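Local coordinates for Low molecular weight heat shock protein (Xanthomonas axonopodis pv. citri, PDB 3GLA) that probably acts as a small heat-shock chaperone of the alpha-crystallin family, holding partly unfolded proteins under stress, at residues Pro5-Lys10 against Arg68-Pro73; Leu39-Glu44 against Gly64-Arg69; Asp74-Asp79 against Ile92-Arg97. All coordinates share one frame; numbering follows the deposited sequence. Where two conformers were deposited one is given.

How the interactions relate
Read from the N terminus, the chain first lays down strand 7-11 and later strand 38-45, then returns as strand 64-71, which serves two contacts at once. Interaction 1 closes the longest loop, setting 5-10 over 68-73 between the two sheets; interaction 2 closes a shorter one nested inside it, pairing 39-44 with 64-69 within one sheet. R68 and R69 belong to both, and V7 touches I41 where they meet. Interaction 3 follows in series: the chain leaves L72, and 74-79 bridges to 92-97 at the end of strand 89-95. I92 and I94 reach I41 and L39 through the sandwich interior, so all three contacts share one core.

Interaction 1: Pro5-Lys10 against Arg68-Pro73; sequences PRVDIK and RRFALP. With PO4 (phosphate ion), chain D.
The carbonyl oxygen of P5 takes a hydrogen bond from R68, NH1 to O at 2.7 Å, with an N-H...O angle of only 134°. The donor is tilted from the carbonyl plane, and the oxygen is likewise tilted out of the guanidinium plane, so the bond is short but bent. In R68 the bend at chi3 (69°) turns its head toward the P5 carbonyl; NH1 also forms a salt bridge with E60 of the second subunit. F70 CZ sits over the centre of one guanidinium face, 3.5 Å above the plane, and V7 CG2 lies 3.6 Å from R68 NH1.

V7 and F70 come at each other from opposite directions: CG2 of V7 is 3.7 Å from F70 CZ, while CG1 lies over a face of the ring. Farther along, I9 reaches the root of the same ring obliquely, its CD1 3.6 Å from F70 CD2, and I9 CG2 makes a looser apolar contact with L72 CD2. R6 leaves the backbone away from 68-73; its chain, extended from CG to NE, brings NE to O3 of a phosphate ion in a hydrogen bond of 2.8 Å. The ion, probably from the crystallisation liquor, is also bound by R6 of the second subunit.

The short strand axes approach to 10.5 Å and differ by 17° in direction. That is the spacing of facing sheets, with V7, I9 and F70 as filling: the immunoglobulin-like beta-sandwich of the alpha-crystallin domain, whose strand 7-11 continues its sheet into the partner subunit.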
# COMPACT_ATOMS: atom_id res chain seq x y z
N PRO B 5 5.83 -5.24 4.86
CA PRO B 5 4.57 -4.92 4.26
C PRO B 5 3.50 -5.74 4.97
O PRO B 5 3.65 -6.90 5.17
CB PRO B 5 4.69 -5.39 2.81
CG PRO B 5 6.05 -5.82 2.68
CD PRO B 5 6.81 -5.77 3.91
N ARG B 6 2.40 -5.10 5.27
CA ARG B 6 1.33 -5.79 6.00
C ARG B 6 0.52 -6.69 5.15
O ARG B 6 0.31 -6.41 3.97
CB ARG B 6 0.39 -4.72 6.58
CG ARG B 6 1.18 -4.02 7.77
CD ARG B 6 0.35 -2.79 8.18
NE ARG B 6 1.04 -2.31 9.36
CZ ARG B 6 0.78 -2.66 10.59
NH1 ARG B 6 -0.18 -3.43 10.94
NH2 ARG B 6 1.60 -2.12 11.52
N VAL B 7 0.12 -7.81 5.70
CA VAL B 7 -0.56 -8.87 4.93
C VAL B 7 -1.76 -9.33 5.74
O VAL B 7 -1.73 -9.35 7.02
CB VAL B 7 0.41 -10.01 4.87
CG1 VAL B 7 -0.23 -11.26 4.50
CG2 VAL B 7 1.55 -9.59 3.89
N ASP B 8 -2.79 -9.58 5.06
CA ASP B 8 -3.88 -10.36 5.72
C ASP B 8 -3.92 -11.70 5.06
O ASP B 8 -3.62 -11.84 3.84
CB ASP B 8 -5.22 -9.71 5.42
CG ASP B 8 -5.35 -8.33 5.99
OD1 ASP B 8 -4.59 -7.97 6.86
OD2 ASP B 8 -6.25 -7.62 5.44
N ILE B 9 -4.34 -12.70 5.83
CA ILE B 9 -4.42 -14.03 5.19
C ILE B 9 -5.71 -14.64 5.65
O ILE B 9 -6.06 -14.57 6.84
CB ILE B 9 -3.33 -14.90 5.72
CG1 ILE B 9 -1.98 -14.31 5.35
CG2 ILE B 9 -3.49 -16.41 5.14
CD1 ILE B 9 -0.72 -15.10 5.88
N LYS B 10 -6.41 -15.20 4.68
CA LYS B 10 -7.76 -15.71 4.85
C LYS B 10 -7.75 -17.12 4.36
O LYS B 10 -7.18 -17.49 3.35
CB LYS B 10 -8.72 -14.89 4.01
CG LYS B 10 -10.10 -15.29 4.16
CD LYS B 10 -10.91 -14.57 3.10
CE LYS B 10 -12.42 -14.80 3.49
NZ LYS B 10 -13.17 -14.23 2.36
N ARG B 68 8.84 -11.63 3.42
CA ARG B 68 8.07 -12.16 4.51
C ARG B 68 7.74 -13.60 4.01
O ARG B 68 7.58 -13.88 2.83
CB ARG B 68 6.77 -11.43 4.68
CG ARG B 68 7.15 -9.96 5.09
CD ARG B 68 5.94 -9.26 5.73
NE ARG B 68 5.63 -9.81 7.02
CZ ARG B 68 4.42 -9.61 7.58
NH1 ARG B 68 3.42 -9.00 6.92
NH2 ARG B 68 4.20 -10.13 8.75
N ARG B 69 7.60 -14.40 5.04
CA ARG B 69 7.27 -15.84 4.88
C ARG B 69 6.12 -16.14 5.70
O ARG B 69 5.96 -15.69 6.88
CB ARG B 69 8.49 -16.65 5.36
CG ARG B 69 9.70 -16.49 4.48
CD ARG B 69 11.08 -17.22 5.09
NE ARG B 69 11.82 -16.12 5.61
CZ ARG B 69 12.91 -15.54 5.18
NH1 ARG B 69 13.73 -16.05 4.27
NH2 ARG B 69 13.23 -14.46 5.81
N PHE B 70 5.23 -16.96 5.16
CA PHE B 70 4.04 -17.33 5.86
C PHE B 70 3.87 -18.85 5.73
O PHE B 70 3.47 -19.34 4.68
CB PHE B 70 2.81 -16.67 5.37
CG PHE B 70 2.95 -15.15 5.38
CD1 PHE B 70 3.52 -14.50 4.28
CD2 PHE B 70 2.79 -14.46 6.56
CE1 PHE B 70 3.71 -13.13 4.28
CE2 PHE B 70 3.01 -13.05 6.60
CZ PHE B 70 3.47 -12.40 5.43
N ALA B 71 4.14 -19.57 6.79
CA ALA B 71 3.81 -21.00 6.74
C ALA B 71 2.29 -21.10 6.64
O ALA B 71 1.53 -20.45 7.33
CB ALA B 71 4.26 -21.60 8.12
N LEU B 72 1.75 -21.97 5.75
CA LEU B 72 0.36 -22.11 5.60
C LEU B 72 0.03 -23.61 5.95
O LEU B 72 0.98 -24.41 6.04
CB LEU B 72 0.03 -21.95 4.13
CG LEU B 72 0.22 -20.48 3.63
CD1 LEU B 72 -0.08 -20.54 2.14
CD2 LEU B 72 -0.80 -19.63 4.31
N PRO B 73 -1.21 -23.85 6.19
CA PRO B 73 -1.61 -25.25 6.55
C PRO B 73 -1.23 -26.16 5.43
O PRO B 73 -1.15 -25.78 4.24
CB PRO B 73 -3.12 -25.17 6.61
CG PRO B 73 -3.40 -23.78 7.13
CD PRO B 73 -2.39 -23.00 6.24
P PO4 D . 3.91 0.21 9.21
O1 PO4 D . 5.32 0.29 9.49
O2 PO4 D . 3.58 1.16 7.95
O3 PO4 D . 3.52 -1.18 8.71
O4 PO4 D . 2.93 0.66 10.19

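Interaction 2: Leu39-Glu44 against Gly64-Arg69; sequences LSIRGE and GSFHRR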
# COMPACT_ATOMS: atom_id res chain seq x y z
N LEU B 39 4.75 -19.82 2.24
CA LEU B 39 4.57 -18.85 1.18
C LEU B 39 5.46 -17.65 1.47
O LEU B 39 5.39 -17.12 2.57
CB LEU B 39 3.08 -18.45 1.21
CG LEU B 39 2.63 -17.35 0.22
CD1 LEU B 39 2.89 -17.78 -1.27
CD2 LEU B 39 1.15 -17.03 0.43
N SER B 40 6.21 -17.21 0.48
CA SER B 40 7.22 -16.12 0.64
C SER B 40 6.82 -15.02 -0.34
O SER B 40 6.40 -15.25 -1.49
CB SER B 40 8.58 -16.72 0.15
OG SER B 40 9.49 -15.70 -0.11
N ILE B 41 6.90 -13.79 0.13
CA ILE B 41 6.84 -12.68 -0.77
C ILE B 41 8.09 -11.90 -0.60
O ILE B 41 8.53 -11.68 0.52
CB ILE B 41 5.60 -11.75 -0.54
CG1 ILE B 41 5.56 -11.25 0.93
CG2 ILE B 41 4.35 -12.52 -0.89
CD1 ILE B 41 4.48 -10.13 1.16
N ARG B 42 8.66 -11.42 -1.70
CA ARG B 42 9.88 -10.72 -1.55
C ARG B 42 9.98 -9.73 -2.66
O ARG B 42 9.34 -9.90 -3.71
CB ARG B 42 11.10 -11.63 -1.51
CG ARG B 42 11.35 -12.11 -2.71
CD ARG B 42 12.48 -13.18 -2.51
NE ARG B 42 13.59 -12.77 -1.72
CZ ARG B 42 14.38 -13.64 -1.08
NH1 ARG B 42 14.14 -14.97 -1.17
NH2 ARG B 42 15.39 -13.17 -0.35
N GLY B 43 10.73 -8.68 -2.40
CA GLY B 43 10.87 -7.68 -3.48
C GLY B 43 11.52 -6.46 -2.82
O GLY B 43 12.14 -6.54 -1.71
N GLU B 44 11.38 -5.35 -3.54
CA GLU B 44 12.17 -4.16 -3.12
C GLU B 44 11.37 -3.01 -3.62
O GLU B 44 10.77 -3.02 -4.67
CB GLU B 44 13.59 -4.10 -3.67
CG GLU B 44 14.50 -2.95 -3.14
CD GLU B 44 15.98 -3.29 -2.72
OE1 GLU B 44 16.66 -2.30 -2.34
OE2 GLU B 44 16.45 -4.47 -2.73
N GLY B 64 12.79 -0.19 0.49
CA GLY B 64 13.94 -1.13 0.47
C GLY B 64 13.41 -2.52 0.32
O GLY B 64 12.30 -2.75 -0.20
N SER B 65 14.22 -3.46 0.79
CA SER B 65 13.84 -4.84 0.47
C SER B 65 12.81 -5.32 1.51
O SER B 65 12.76 -4.88 2.66
CB SER B 65 15.06 -5.80 0.57
OG SER B 65 16.02 -5.27 -0.26
N PHE B 66 12.00 -6.25 1.06
CA PHE B 66 11.17 -6.90 2.06
C PHE B 66 11.17 -8.40 1.70
O PHE B 66 11.47 -8.77 0.58
CB PHE B 66 9.68 -6.41 2.00
CG PHE B 66 9.02 -6.70 0.72
CD1 PHE B 66 8.26 -7.90 0.60
CD2 PHE B 66 9.12 -5.81 -0.35
CE1 PHE B 66 7.57 -8.18 -0.57
CE2 PHE B 66 8.45 -6.11 -1.59
CZ PHE B 66 7.67 -7.33 -1.66
N HIS B 67 10.89 -9.20 2.71
CA HIS B 67 10.73 -10.61 2.48
C HIS B 67 10.01 -11.14 3.67
O HIS B 67 10.44 -10.99 4.80
CB HIS B 67 12.12 -11.14 2.45
CG HIS B 67 12.21 -12.58 2.19
ND1 HIS B 67 11.13 -13.38 1.85
CD2 HIS B 67 13.31 -13.37 2.10
CE1 HIS B 67 11.56 -14.63 1.63
NE2 HIS B 67 12.86 -14.63 1.76
N ARG B 68 8.84 -11.63 3.42
CA ARG B 68 8.07 -12.16 4.51
C ARG B 68 7.74 -13.60 4.01
O ARG B 68 7.58 -13.88 2.83
CB ARG B 68 6.77 -11.43 4.68
CG ARG B 68 7.15 -9.96 5.09
CD ARG B 68 5.94 -9.26 5.73
NE ARG B 68 5.63 -9.81 7.02
CZ ARG B 68 4.42 -9.61 7.58
NH1 ARG B 68 3.42 -9.00 6.92
NH2 ARG B 68 4.20 -10.13 8.75
N ARG B 69 7.60 -14.40 5.04
CA ARG B 69 7.27 -15.84 4.88
C ARG B 69 6.12 -16.14 5.70
O ARG B 69 5.96 -15.69 6.88
CB ARG B 69 8.49 -16.65 5.36
CG ARG B 69 9.70 -16.49 4.48
CD ARG B 69 11.08 -17.22 5.09
NE ARG B 69 11.82 -16.12 5.61
CZ ARG B 69 12.91 -15.54 5.18
NH1 ARG B 69 13.73 -16.05 4.27
NH2 ARG B 69 13.23 -14.46 5.81
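With CG between its backbone N and carbonyl carbon (chi1 62°), F66 folds its ring back across the neighbouring strand and lays it flat over G43. H67 takes another course: its CG is anti to the backbone N (chi1 -178°), which carries the imidazole against R42, with S40 at its edge, on the other face of the sheet. G43 N stands 3.4 Å above the centre of the F66 ring, and the absence of a side chain on G43 lets the ring lie this low; I41 CG1 meets the same ring at its edge. W3 adds an edge-to-face contact from outside.

On the face of R42 and H67, the R42 guanidinium lies over one face of the imidazole, offset toward the rim, its CZ 3.4 Å from H67 CD2, with the two planes 34° apart. R42 CB makes a CH-pi contact over that ring as well. R69 CZ lies across the opposite face, so the imidazole is sandwiched between two arginines, while S40 OG sits near the ring plane. H67 ND1 adds a weak hydrogen bond of 3.4 Å to I41 O, an oxygen that also accepts from R68 N.

The strands are antiparallel. I41 with R68 and G43 with F66 are hydrogen-bonded pairs, I41 N to R68 O and F66 N to G43 O both 2.8 Å; R42 with H67 between them, and S40-R69 and E44-S65 beyond, are non-hydrogen-bonded pairs. At the end of the ladder S65 OG donates to E44 OE2 at 2.6 Å, meeting it from well above the carboxylate plane.

Two flanking guanidinium groups would tend to disfavour protonation of H67, so a neutral ring donating through ND1 is the likelier state.

Interaction 3: Asp74-Asp79 against Ile92-Arg97; sequences DSADAD and IRIPKR
D77 and R97 meet at about a right angle, with OD2 of the aspartate 3.3 Å from NH1 of the arginine. The oxygen lies over one face of the guanidinium, offset toward its rim, so this salt bridge works through charge alone, with no N-H aimed at the carboxylate. The backbones join at a single bridge between A76 and K96. R97 N bonds to S75 O at 2.7 Å, and D77 N to P95 O at 2.6 Å.

The next layer holds these groups in place. The CG of D77 is anti to its own N (chi1 -174°), which puts OD2 where the backbone N of D79 can reach it at 3.1 Å, an Asx turn leading into the 3-10 segment. R97, extended from CG to NE, passes the carbonyls of D74 and A76, which lie at the guanidinium edge. One water connects D74 O to R97 NE, weakly at the arginine end. A second accepts from R97 NH1 at 3.0 Å and from A78 N while donating to A76 O, and a third joins D77 OD1 to K96 O.

On the inner side, A76 CB packs 3.8 Å from I94 CG2, where M34 also touches both residues. K96 sends its aliphatic chain past S75 OG, and its ammonium group forms a salt bridge with E11 and a cation-pi contact with F16.

The D77 carboxylate therefore shares its charge between an arginine face, a backbone N-H and a water. Since an N-H of R97 NH1 is directed to water and none points at OD2, the ion pair is probably a non-directional attraction, with the two backbone bonds supplying the directional hold on the loop.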
# COMPACT_ATOMS: atom_id res chain seq x y z
N ASP B 74 -1.03 -27.43 5.81
CA ASP B 74 -0.67 -28.45 4.87
C ASP B 74 -1.62 -28.58 3.76
O ASP B 74 -1.24 -29.08 2.67
CB ASP B 74 -0.58 -29.78 5.61
CG ASP B 74 0.77 -29.96 6.25
OD1 ASP B 74 0.99 -31.02 6.88
OD2 ASP B 74 1.64 -29.06 6.11
N SER B 75 -2.83 -28.14 3.95
CA SER B 75 -3.79 -28.19 2.89
C SER B 75 -3.46 -27.26 1.69
O SER B 75 -3.97 -27.39 0.60
CB SER B 75 -5.16 -27.82 3.33
OG SER B 75 -5.26 -26.42 3.82
N ALA B 76 -2.60 -26.30 1.95
CA ALA B 76 -2.44 -25.30 0.87
C ALA B 76 -1.59 -25.96 -0.21
O ALA B 76 -0.61 -26.60 0.06
CB ALA B 76 -1.64 -24.06 1.51
N ASP B 77 -1.92 -25.67 -1.44
CA ASP B 77 -1.15 -26.31 -2.53
C ASP B 77 -0.28 -25.26 -3.24
O ASP B 77 -0.80 -24.47 -3.99
CB ASP B 77 -2.25 -26.73 -3.49
CG ASP B 77 -1.69 -27.55 -4.66
OD1 ASP B 77 -2.57 -28.11 -5.36
OD2 ASP B 77 -0.48 -27.60 -4.88
N ALA B 78 1.01 -25.36 -2.99
CA ALA B 78 2.00 -24.42 -3.48
C ALA B 78 1.99 -24.36 -4.96
O ALA B 78 2.08 -23.32 -5.56
CB ALA B 78 3.37 -24.87 -2.98
N ASP B 79 1.66 -25.48 -5.57
CA ASP B 79 1.80 -25.47 -7.02
C ASP B 79 0.77 -24.71 -7.74
O ASP B 79 0.95 -24.47 -8.98
CB ASP B 79 1.79 -26.99 -7.49
CG ASP B 79 2.93 -27.73 -6.95
OD1 ASP B 79 2.96 -29.00 -6.96
OD2 ASP B 79 4.01 -27.18 -6.51
N ILE B 92 -2.75 -12.99 -3.34
CA ILE B 92 -2.16 -14.27 -3.73
C ILE B 92 -3.19 -15.30 -3.37
O ILE B 92 -3.67 -15.32 -2.22
CB ILE B 92 -0.98 -14.53 -2.91
CG1 ILE B 92 0.09 -13.44 -3.27
CG2 ILE B 92 -0.37 -15.88 -3.31
CD1 ILE B 92 1.31 -13.52 -2.39
N ARG B 93 -3.51 -16.20 -4.34
CA ARG B 93 -4.51 -17.22 -4.00
C ARG B 93 -3.82 -18.52 -4.05
O ARG B 93 -3.04 -18.83 -4.95
CB ARG B 93 -5.66 -17.21 -5.00
CG ARG B 93 -6.41 -15.92 -4.97
CD ARG B 93 -7.75 -16.02 -5.68
NE ARG B 93 -8.64 -15.20 -4.90
CZ ARG B 93 -9.68 -15.68 -4.23
NH1 ARG B 93 -10.43 -14.84 -3.51
NH2 ARG B 93 -9.98 -16.98 -4.28
N ILE B 94 -4.06 -19.34 -3.03
CA ILE B 94 -3.34 -20.57 -2.89
C ILE B 94 -4.43 -21.63 -2.72
O ILE B 94 -5.14 -21.68 -1.76
CB ILE B 94 -2.51 -20.62 -1.69
CG1 ILE B 94 -1.46 -19.44 -1.67
CG2 ILE B 94 -1.67 -21.91 -1.61
CD1 ILE B 94 -2.07 -18.30 -0.74
N PRO B 95 -4.56 -22.49 -3.73
CA PRO B 95 -5.68 -23.44 -3.60
C PRO B 95 -5.36 -24.46 -2.62
O PRO B 95 -4.21 -24.72 -2.27
CB PRO B 95 -5.71 -24.09 -5.02
CG PRO B 95 -4.37 -23.88 -5.59
CD PRO B 95 -3.79 -22.58 -4.99
N LYS B 96 -6.44 -25.12 -2.10
CA LYS B 96 -6.19 -26.23 -1.21
C LYS B 96 -6.14 -27.54 -2.01
O LYS B 96 -6.73 -27.59 -3.06
CB LYS B 96 -7.33 -26.36 -0.21
CG LYS B 96 -7.30 -25.21 0.78
CD LYS B 96 -8.60 -25.34 1.58
CE LYS B 96 -8.54 -24.35 2.72
NZ LYS B 96 -9.73 -24.54 3.61
N ARG B 97 -5.40 -28.42 -1.46
CA ARG B 97 -5.19 -29.84 -1.98
C ARG B 97 -6.51 -30.49 -1.76
O ARG B 97 -7.18 -30.34 -0.69
CB ARG B 97 -4.16 -30.55 -1.24
CG ARG B 97 -2.71 -29.88 -1.39
CD ARG B 97 -1.69 -30.60 -0.77
NE ARG B 97 -0.51 -29.90 -1.26
CZ ARG B 97 0.20 -30.17 -2.39
NH1 ARG B 97 1.26 -29.36 -2.69
NH2 ARG B 97 -0.05 -31.25 -3.19
O HOH W 1 0.85 -29.69 1.17
O HOH W 2 2.15 -27.09 -0.97
O HOH W 3 -5.12 -27.74 -5.38